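Local coordinates for protein DNA photolyase (Agrobacterium tumefaciens, PDB 4U63) that probably repairs cyclobutane pyrimidine dimers in ultraviolet-damaged DNA with light, using a flavin-adenine dinucleotide and a methenyltetrahydrofolate antenna, at residues D98-L103 / K133-D138; D232-F237 / A272-A277; K332-W337 / W380-K385. One frame throughout, in Å; residues are numbered along the deposited sequence. Where two conformers were deposited one is given.

The three contacts follow one another along the chain, each a pair of helix segments closed before the next opens. Contact 1 lies in the alpha/beta region with the parallel sheet, remote from the others: its centre is 35 Å from that of contact 2 and 39 Å from that of contact 3. Contacts 2 and 3 lie on opposite sides of the chain's centre, with about 22 Å between their nearest atoms, and both come close to the flavin. The side chain of Val274 in contact 2 is about 7 Å from FAD. The side chain of Trp337 in contact 3 is about 8 Å from FAD and about 12 Å from the bound MHF, the folate antenna.

Contact 1: residues D98-L103 / K133-D138; sequences DAERIL and KQKLRD. With SO4 (sulfate ion), chain O; SO4 (sulfate ion), chain E.
With CG anti to the backbone N (chi1 -174°) and the chain extended beyond it, Glu100 holds its carboxylate out against Lys135, whose CG instead lies anti to its own carbonyl carbon (chi1 -77°). The two side chains cross at about a right angle, and the touch falls on the lysine's methylene stem: Glu100 OE1 is 3.4 Å from Lys135 CD. A final bend in the lysine leaves Lys135 NZ 4.7 Å from Glu100 OE1, too far for a salt bridge, although the opposite charges probably still attract. The carboxylate is engaged elsewhere through OE2, which forms a salt bridge with Arg104. Deeper in, Leu103 CD1 meets Leu136 CD1 at 4.3 Å. These leucines join neighbouring helices of the Rossmann-like alpha/beta fold of the photolyase N-terminal region, which pack on its parallel five-stranded sheet; Leu103 also rests on Ile28 and Trp30 of strand 27-31, and Leu136 on Val143 of strand 142-146. Asp98 is the N-cap of helix 99-110, its OD2 accepting from Arg101 N at 2.9 Å, from the anti side and somewhat out of the carboxylate plane. One sulfate, probably carried over from crystallisation, sits beside this helix start, where Arg101 NH2 reaches its O4 at 2.6 Å and Arg101 NE and Asp98 N donate to the same oxygen. A second sulfate is held by Lys133 NZ, 2.8 Å from its O3, and by Arg137 NH2, 2.9 Å from its O1, the latter in the guanidinium plane, while Lys133 CD covers one face of that guanidinium.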
# COMPACT_ATOMS: atom_id res chain seq x y z
N ASP A 98 -8.99 4.48 -23.38
CA ASP A 98 -8.34 5.79 -23.33
C ASP A 98 -9.20 6.77 -22.54
O ASP A 98 -10.36 7.00 -22.89
CB ASP A 98 -8.11 6.30 -24.75
CG ASP A 98 -7.40 7.64 -24.79
OD1 ASP A 98 -6.19 7.68 -24.50
OD2 ASP A 98 -8.05 8.64 -25.14
N ALA A 99 -8.61 7.35 -21.50
CA ALA A 99 -9.35 8.24 -20.59
C ALA A 99 -9.90 9.46 -21.33
O ALA A 99 -11.05 9.84 -21.12
CB ALA A 99 -8.47 8.68 -19.44
N GLU A 100 -9.09 10.07 -22.19
CA GLU A 100 -9.53 11.25 -22.92
C GLU A 100 -10.74 10.94 -23.80
O GLU A 100 -11.72 11.68 -23.78
CB GLU A 100 -8.41 11.84 -23.77
CG GLU A 100 -8.81 13.15 -24.42
CD GLU A 100 -7.79 13.70 -25.41
OE1 GLU A 100 -6.74 13.08 -25.64
OE2 GLU A 100 -8.06 14.77 -25.98
N ARG A 101 -10.66 9.85 -24.56
CA ARG A 101 -11.76 9.43 -25.44
C ARG A 101 -13.03 9.13 -24.63
O ARG A 101 -14.12 9.56 -25.00
CB ARG A 101 -11.32 8.21 -26.27
CG ARG A 101 -12.16 7.92 -27.51
CD ARG A 101 -13.36 7.04 -27.23
NE ARG A 101 -13.00 5.77 -26.59
CZ ARG A 101 -13.82 5.02 -25.84
NH1 ARG A 101 -15.08 5.39 -25.60
NH2 ARG A 101 -13.36 3.89 -25.31
N ILE A 102 -12.87 8.42 -23.52
CA ILE A 102 -14.02 8.07 -22.65
C ILE A 102 -14.66 9.33 -22.07
O ILE A 102 -15.89 9.48 -22.08
CB ILE A 102 -13.61 7.09 -21.53
CG1 ILE A 102 -13.39 5.71 -22.13
CG2 ILE A 102 -14.66 7.02 -20.43
CD1 ILE A 102 -12.52 4.82 -21.28
N LEU A 103 -13.83 10.23 -21.55
CA LEU A 103 -14.34 11.46 -20.95
C LEU A 103 -15.03 12.35 -21.98
O LEU A 103 -16.09 12.88 -21.72
CB LEU A 103 -13.23 12.20 -20.21
CG LEU A 103 -12.75 11.52 -18.92
CD1 LEU A 103 -11.50 12.21 -18.41
CD2 LEU A 103 -13.82 11.51 -17.83
N LYS A 133 -5.78 17.29 -18.45
CA LYS A 133 -6.37 18.54 -17.99
C LYS A 133 -6.17 19.66 -19.00
O LYS A 133 -7.12 20.38 -19.33
CB LYS A 133 -5.77 18.92 -16.64
CG LYS A 133 -6.34 20.17 -16.01
CD LYS A 133 -5.98 20.26 -14.54
CE LYS A 133 -4.48 20.47 -14.33
NZ LYS A 133 -4.16 20.62 -12.89
N GLN A 134 -4.95 19.79 -19.52
CA GLN A 134 -4.67 20.82 -20.53
C GLN A 134 -5.47 20.59 -21.81
O GLN A 134 -5.98 21.55 -22.40
CB GLN A 134 -3.17 20.88 -20.85
CG GLN A 134 -2.78 22.03 -21.77
CD GLN A 134 -3.11 23.38 -21.17
OE1 GLN A 134 -2.65 23.72 -20.09
NE2 GLN A 134 -3.91 24.17 -21.88
N LYS A 135 -5.57 19.34 -22.27
CA LYS A 135 -6.32 19.03 -23.49
C LYS A 135 -7.80 19.36 -23.33
O LYS A 135 -8.40 19.94 -24.23
CB LYS A 135 -6.18 17.56 -23.88
CG LYS A 135 -4.85 17.23 -24.54
CD LYS A 135 -4.74 15.74 -24.79
CE LYS A 135 -3.31 15.32 -25.12
NZ LYS A 135 -2.89 15.71 -26.49
N LEU A 136 -8.38 19.00 -22.19
CA LEU A 136 -9.79 19.28 -21.95
C LEU A 136 -10.04 20.78 -21.80
O LEU A 136 -11.01 21.30 -22.36
CB LEU A 136 -10.29 18.51 -20.72
CG LEU A 136 -10.31 16.97 -20.85
CD1 LEU A 136 -10.85 16.33 -19.58
CD2 LEU A 136 -11.13 16.51 -22.05
N ARG A 137 -9.17 21.48 -21.07
CA ARG A 137 -9.28 22.93 -20.91
C ARG A 137 -9.15 23.67 -22.23
O ARG A 137 -9.85 24.66 -22.46
CB ARG A 137 -8.28 23.46 -19.89
CG ARG A 137 -8.65 23.14 -18.46
CD ARG A 137 -7.55 23.55 -17.50
NE ARG A 137 -7.99 23.47 -16.10
CZ ARG A 137 -7.19 23.62 -15.05
NH1 ARG A 137 -5.88 23.85 -15.20
NH2 ARG A 137 -7.69 23.53 -13.82
N ASP A 138 -8.26 23.18 -23.10
CA ASP A 138 -8.09 23.75 -24.44
C ASP A 138 -9.37 23.66 -25.28
O ASP A 138 -9.57 24.47 -26.15
CB ASP A 138 -6.92 23.06 -25.18
CG ASP A 138 -5.54 23.51 -24.68
OD1 ASP A 138 -5.46 24.48 -23.90
OD2 ASP A 138 -4.52 22.88 -25.07
S SO4 O . -9.88 3.40 -27.02
O1 SO4 O . -9.47 4.64 -27.71
O2 SO4 O . -10.52 2.47 -27.98
O3 SO4 O . -8.68 2.74 -26.44
O4 SO4 O . -10.81 3.73 -25.92
S SO4 E . -6.56 22.46 -10.43
O1 SO4 E . -6.14 23.47 -11.42
O2 SO4 E . -8.02 22.47 -10.26
O3 SO4 E . -6.11 21.14 -10.93
O4 SO4 E . -5.94 22.77 -9.13

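Contact 2: residues D232-F237 / A272-A277; sequences DKLDDF and AAVWHA
Leu234 points from helix 227-238 directly at helix 271-276, and its forked end carries the contact in this part of the helical FAD-binding region of the photolyase. With chi1 at 178° its CG lies opposite the backbone N, which sends both methyls across the gap between the helices. The branches divide Val274 and Ala273 between them but share Ala277. CD1 meets Val274 CG1 at 4.2 Å, the two side chains lying obliquely to one another, whereas CD2 lies closer to Ala277 CB, at 3.8 Å, and also approaches the carbonyl oxygen of Ala273, 4.1 Å away. Ala277 CB points back toward the leucine. The CB of Val274 is turned to the flank instead, and its CG1, anti to the backbone N (chi1 177°), makes the nearer approach. The side-chain contacts are apolar and small, 132 Å² in all, and the backbones come close: the CA atoms of Leu234 and Val274 are 7.0 Å apart. Leu234 also packs on Ile269, and Val274 continues the apolar layer onto Phe293 and Ile297 of helix 287-309. The side chain of Val274 is about 7 Å from the bound FAD, so the contact lies near the cofactor. Besides CD2, Ala277 CB also meets the other leucine methyl, Leu234 CD1, at 4.1 Å.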
# COMPACT_ATOMS: atom_id res chain seq x y z
N ASP A 232 -14.61 0.62 9.55
CA ASP A 232 -14.63 -0.46 10.54
C ASP A 232 -13.22 -0.76 11.09
O ASP A 232 -13.04 -0.93 12.29
CB ASP A 232 -15.22 -1.75 9.96
CG ASP A 232 -16.73 -1.68 9.75
OD1 ASP A 232 -17.41 -0.75 10.26
OD2 ASP A 232 -17.26 -2.59 9.07
N LYS A 233 -12.21 -0.80 10.20
CA LYS A 233 -10.81 -0.99 10.64
C LYS A 233 -10.33 0.16 11.51
O LYS A 233 -9.68 -0.04 12.53
CB LYS A 233 -9.87 -1.14 9.45
CG LYS A 233 -9.93 -2.50 8.77
CD LYS A 233 -9.12 -3.55 9.50
CE LYS A 233 -8.93 -4.81 8.66
NZ LYS A 233 -10.20 -5.55 8.45
N LEU A 234 -10.63 1.38 11.08
CA LEU A 234 -10.22 2.55 11.85
C LEU A 234 -10.88 2.55 13.23
O LEU A 234 -10.20 2.72 14.25
CB LEU A 234 -10.53 3.84 11.10
CG LEU A 234 -10.19 5.14 11.83
CD1 LEU A 234 -8.70 5.23 12.16
CD2 LEU A 234 -10.64 6.34 11.01
N ASP A 235 -12.21 2.38 13.24
CA ASP A 235 -12.98 2.33 14.50
C ASP A 235 -12.45 1.29 15.48
O ASP A 235 -12.28 1.55 16.69
CB ASP A 235 -14.46 2.00 14.21
CG ASP A 235 -15.23 3.16 13.59
OD1 ASP A 235 -14.71 4.29 13.51
OD2 ASP A 235 -16.39 2.93 13.19
N ASP A 236 -12.21 0.09 14.96
CA ASP A 236 -11.72 -0.99 15.79
C ASP A 236 -10.32 -0.70 16.35
O ASP A 236 -10.03 -1.02 17.51
CB ASP A 236 -11.70 -2.30 15.01
CG ASP A 236 -11.35 -3.49 15.88
OD1 ASP A 236 -12.01 -3.69 16.93
OD2 ASP A 236 -10.41 -4.21 15.52
N PHE A 237 -9.47 -0.07 15.54
CA PHE A 237 -8.14 0.28 15.98
C PHE A 237 -8.18 1.34 17.08
O PHE A 237 -7.50 1.20 18.11
CB PHE A 237 -7.28 0.78 14.81
CG PHE A 237 -5.87 1.09 15.19
CD1 PHE A 237 -5.01 0.07 15.59
CD2 PHE A 237 -5.38 2.40 15.16
CE1 PHE A 237 -3.70 0.34 15.95
CE2 PHE A 237 -4.07 2.68 15.53
CZ PHE A 237 -3.24 1.65 15.92
N ALA A 272 -6.21 12.30 6.52
CA ALA A 272 -6.75 13.33 7.44
C ALA A 272 -7.80 12.74 8.36
O ALA A 272 -7.85 13.09 9.52
CB ALA A 272 -7.32 14.52 6.69
N ALA A 273 -8.65 11.85 7.83
CA ALA A 273 -9.67 11.17 8.65
C ALA A 273 -9.01 10.29 9.72
O ALA A 273 -9.41 10.30 10.87
CB ALA A 273 -10.60 10.34 7.79
N VAL A 274 -7.99 9.54 9.32
CA VAL A 274 -7.22 8.71 10.26
C VAL A 274 -6.58 9.58 11.35
O VAL A 274 -6.71 9.29 12.54
CB VAL A 274 -6.15 7.88 9.53
CG1 VAL A 274 -5.31 7.09 10.53
CG2 VAL A 274 -6.78 6.95 8.52
N TRP A 275 -5.91 10.65 10.95
CA TRP A 275 -5.29 11.58 11.91
C TRP A 275 -6.30 12.18 12.89
O TRP A 275 -6.10 12.17 14.13
CB TRP A 275 -4.55 12.70 11.16
CG TRP A 275 -3.71 13.59 12.05
CD1 TRP A 275 -4.16 14.53 12.94
CD2 TRP A 275 -2.29 13.61 12.13
NE1 TRP A 275 -3.11 15.13 13.57
CE2 TRP A 275 -1.94 14.59 13.09
CE3 TRP A 275 -1.26 12.91 11.48
CZ2 TRP A 275 -0.62 14.88 13.42
CZ3 TRP A 275 0.06 13.20 11.81
CH2 TRP A 275 0.37 14.18 12.77
N HIS A 276 -7.41 12.69 12.36
CA HIS A 276 -8.44 13.32 13.20
C HIS A 276 -9.05 12.33 14.20
O HIS A 276 -9.42 12.71 15.31
CB HIS A 276 -9.52 13.96 12.32
CG HIS A 276 -10.50 14.79 13.07
ND1 HIS A 276 -11.71 14.30 13.52
CD2 HIS A 276 -10.47 16.09 13.45
CE1 HIS A 276 -12.37 15.25 14.15
NE2 HIS A 276 -11.64 16.35 14.12
N ALA A 277 -9.13 11.06 13.81
CA ALA A 277 -9.63 10.01 14.70
C ALA A 277 -8.74 9.77 15.93
O ALA A 277 -9.19 9.15 16.89
CB ALA A 277 -9.80 8.71 13.92

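Contact 3: residues K332-W337 / W380-K385; sequences KSFKAW and WRKGEK
Helix segments 332-337 and 380-385 run in roughly the same direction, 36° apart, with axes approaching to 11.7 Å, and large side chains from the first span the gap to the second. Both belong to the all-helical FAD-binding domain of the photolyase. Phe334 and Trp337, one helical turn apart, point toward the facing helix, where Lys382 and Gly383 receive them. Lys382 lies over one face of the Phe334 ring. Its chain starts with CG opposite the carbonyl carbon (chi1 -70°) and then bends at both chi3 and chi4, which folds the end back over the ring: CE is 4.0 Å from the ring centroid of Phe334 as a CH-pi contact, and NZ stands 4.3 Å from the same centroid, 20° off the normal, as a cation-pi interaction. The ammonium is also salt-bridged to Glu331, so a carboxylate and an aromatic face hold it together. Nearer the helix backbone, Phe334 CE1 touches Lys382 CB at 3.8 Å, and CZ of the ring comes 3.7 Å from the lysine's carbonyl oxygen.

Trp337 takes the place beside Gly383, where, with no side chain on the glycine, the indole packs directly on the backbone. The indole also touches Phe371 and Leu372 of helix 362-375 and Trp403, and its ring meets that of Trp386 at a steep angle, while its NE1 donates to the carbonyl oxygen of Val368. This tryptophan is about 8 Å from the bound FAD, so the contact lies near the flavin. The six-membered ring of Trp337 approaches the glycine obliquely, with Trp337 CH2 3.8 Å from Gly383 CA.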
# COMPACT_ATOMS: atom_id res chain seq x y z
N LYS A 332 16.47 -19.97 -8.96
CA LYS A 332 16.09 -21.03 -8.03
C LYS A 332 15.95 -20.50 -6.58
O LYS A 332 14.94 -20.78 -5.92
CB LYS A 332 17.09 -22.18 -8.11
CG LYS A 332 16.82 -23.37 -7.21
CD LYS A 332 17.91 -24.43 -7.39
CE LYS A 332 17.78 -25.56 -6.38
NZ LYS A 332 16.60 -26.43 -6.65
N SER A 333 16.94 -19.74 -6.10
CA SER A 333 16.87 -19.17 -4.75
C SER A 333 15.77 -18.12 -4.65
O SER A 333 15.12 -18.00 -3.61
CB SER A 333 18.22 -18.56 -4.34
OG SER A 333 18.55 -17.44 -5.15
N PHE A 334 15.57 -17.35 -5.72
CA PHE A 334 14.50 -16.36 -5.74
C PHE A 334 13.16 -17.05 -5.59
O PHE A 334 12.33 -16.61 -4.82
CB PHE A 334 14.49 -15.55 -7.03
CG PHE A 334 13.35 -14.58 -7.11
CD1 PHE A 334 13.27 -13.50 -6.24
CD2 PHE A 334 12.34 -14.76 -8.05
CE1 PHE A 334 12.21 -12.61 -6.31
CE2 PHE A 334 11.27 -13.87 -8.12
CZ PHE A 334 11.21 -12.80 -7.25
N LYS A 335 12.96 -18.13 -6.33
CA LYS A 335 11.72 -18.91 -6.22
C LYS A 335 11.53 -19.47 -4.81
O LYS A 335 10.42 -19.41 -4.27
CB LYS A 335 11.67 -20.03 -7.28
CG LYS A 335 11.32 -19.53 -8.67
CD LYS A 335 11.22 -20.69 -9.65
CE LYS A 335 11.20 -20.22 -11.09
NZ LYS A 335 11.24 -21.37 -12.02
N ALA A 336 12.60 -19.99 -4.21
CA ALA A 336 12.51 -20.51 -2.84
C ALA A 336 12.06 -19.40 -1.89
O ALA A 336 11.23 -19.63 -1.01
CB ALA A 336 13.84 -21.09 -2.38
N TRP A 337 12.60 -18.20 -2.08
CA TRP A 337 12.19 -17.04 -1.30
C TRP A 337 10.68 -16.74 -1.47
O TRP A 337 9.95 -16.63 -0.48
CB TRP A 337 13.07 -15.83 -1.68
CG TRP A 337 12.74 -14.54 -0.97
CD1 TRP A 337 13.14 -14.17 0.28
CD2 TRP A 337 11.97 -13.45 -1.49
NE1 TRP A 337 12.65 -12.93 0.59
CE2 TRP A 337 11.93 -12.46 -0.48
CE3 TRP A 337 11.31 -13.21 -2.70
CZ2 TRP A 337 11.25 -11.25 -0.65
CZ3 TRP A 337 10.63 -12.01 -2.87
CH2 TRP A 337 10.61 -11.04 -1.85
N TRP A 380 17.06 -6.16 -5.58
CA TRP A 380 15.89 -5.69 -4.81
C TRP A 380 14.66 -5.43 -5.68
O TRP A 380 13.53 -5.57 -5.22
CB TRP A 380 16.23 -4.45 -3.98
CG TRP A 380 16.67 -3.24 -4.75
CD1 TRP A 380 17.95 -2.86 -5.01
CD2 TRP A 380 15.83 -2.22 -5.31
NE1 TRP A 380 17.96 -1.68 -5.71
CE2 TRP A 380 16.68 -1.27 -5.92
CE3 TRP A 380 14.44 -2.03 -5.39
CZ2 TRP A 380 16.19 -0.14 -6.58
CZ3 TRP A 380 13.96 -0.90 -6.04
CH2 TRP A 380 14.84 0.03 -6.63
N ARG A 381 14.88 -5.08 -6.95
CA ARG A 381 13.80 -4.82 -7.88
C ARG A 381 12.94 -6.08 -8.08
O ARG A 381 11.74 -5.97 -8.30
CB ARG A 381 14.34 -4.35 -9.23
CG ARG A 381 15.06 -3.02 -9.19
CD ARG A 381 16.02 -2.93 -10.40
NE ARG A 381 16.86 -1.75 -10.36
CZ ARG A 381 18.06 -1.64 -9.75
NH1 ARG A 381 18.62 -2.66 -9.08
NH2 ARG A 381 18.70 -0.48 -9.82
N LYS A 382 13.55 -7.26 -7.98
CA LYS A 382 12.79 -8.51 -8.09
C LYS A 382 11.86 -8.70 -6.89
O LYS A 382 10.72 -9.11 -7.05
CB LYS A 382 13.72 -9.71 -8.25
CG LYS A 382 14.42 -9.72 -9.61
CD LYS A 382 15.55 -10.73 -9.65
CE LYS A 382 15.08 -12.17 -9.61
NZ LYS A 382 14.27 -12.54 -10.80
N GLY A 383 12.36 -8.38 -5.70
CA GLY A 383 11.52 -8.42 -4.49
C GLY A 383 10.40 -7.40 -4.55
O GLY A 383 9.25 -7.69 -4.19
N GLU A 384 10.73 -6.19 -4.99
CA GLU A 384 9.76 -5.12 -5.18
C GLU A 384 8.61 -5.58 -6.10
O GLU A 384 7.43 -5.37 -5.79
CB GLU A 384 10.47 -3.88 -5.75
CG GLU A 384 9.66 -2.59 -5.69
CD GLU A 384 8.71 -2.36 -6.86
OE1 GLU A 384 8.84 -3.02 -7.91
OE2 GLU A 384 7.82 -1.50 -6.73
N LYS A 385 8.97 -6.20 -7.22
CA LYS A 385 7.98 -6.70 -8.18
C LYS A 385 7.12 -7.81 -7.58
O LYS A 385 5.92 -7.85 -7.82
CB LYS A 385 8.64 -7.20 -9.47
CG LYS A 385 9.20 -6.08 -10.32
CD LYS A 385 9.72 -6.56 -11.66
CE LYS A 385 10.38 -5.42 -12.44
NZ LYS A 385 11.53 -4.81 -11.73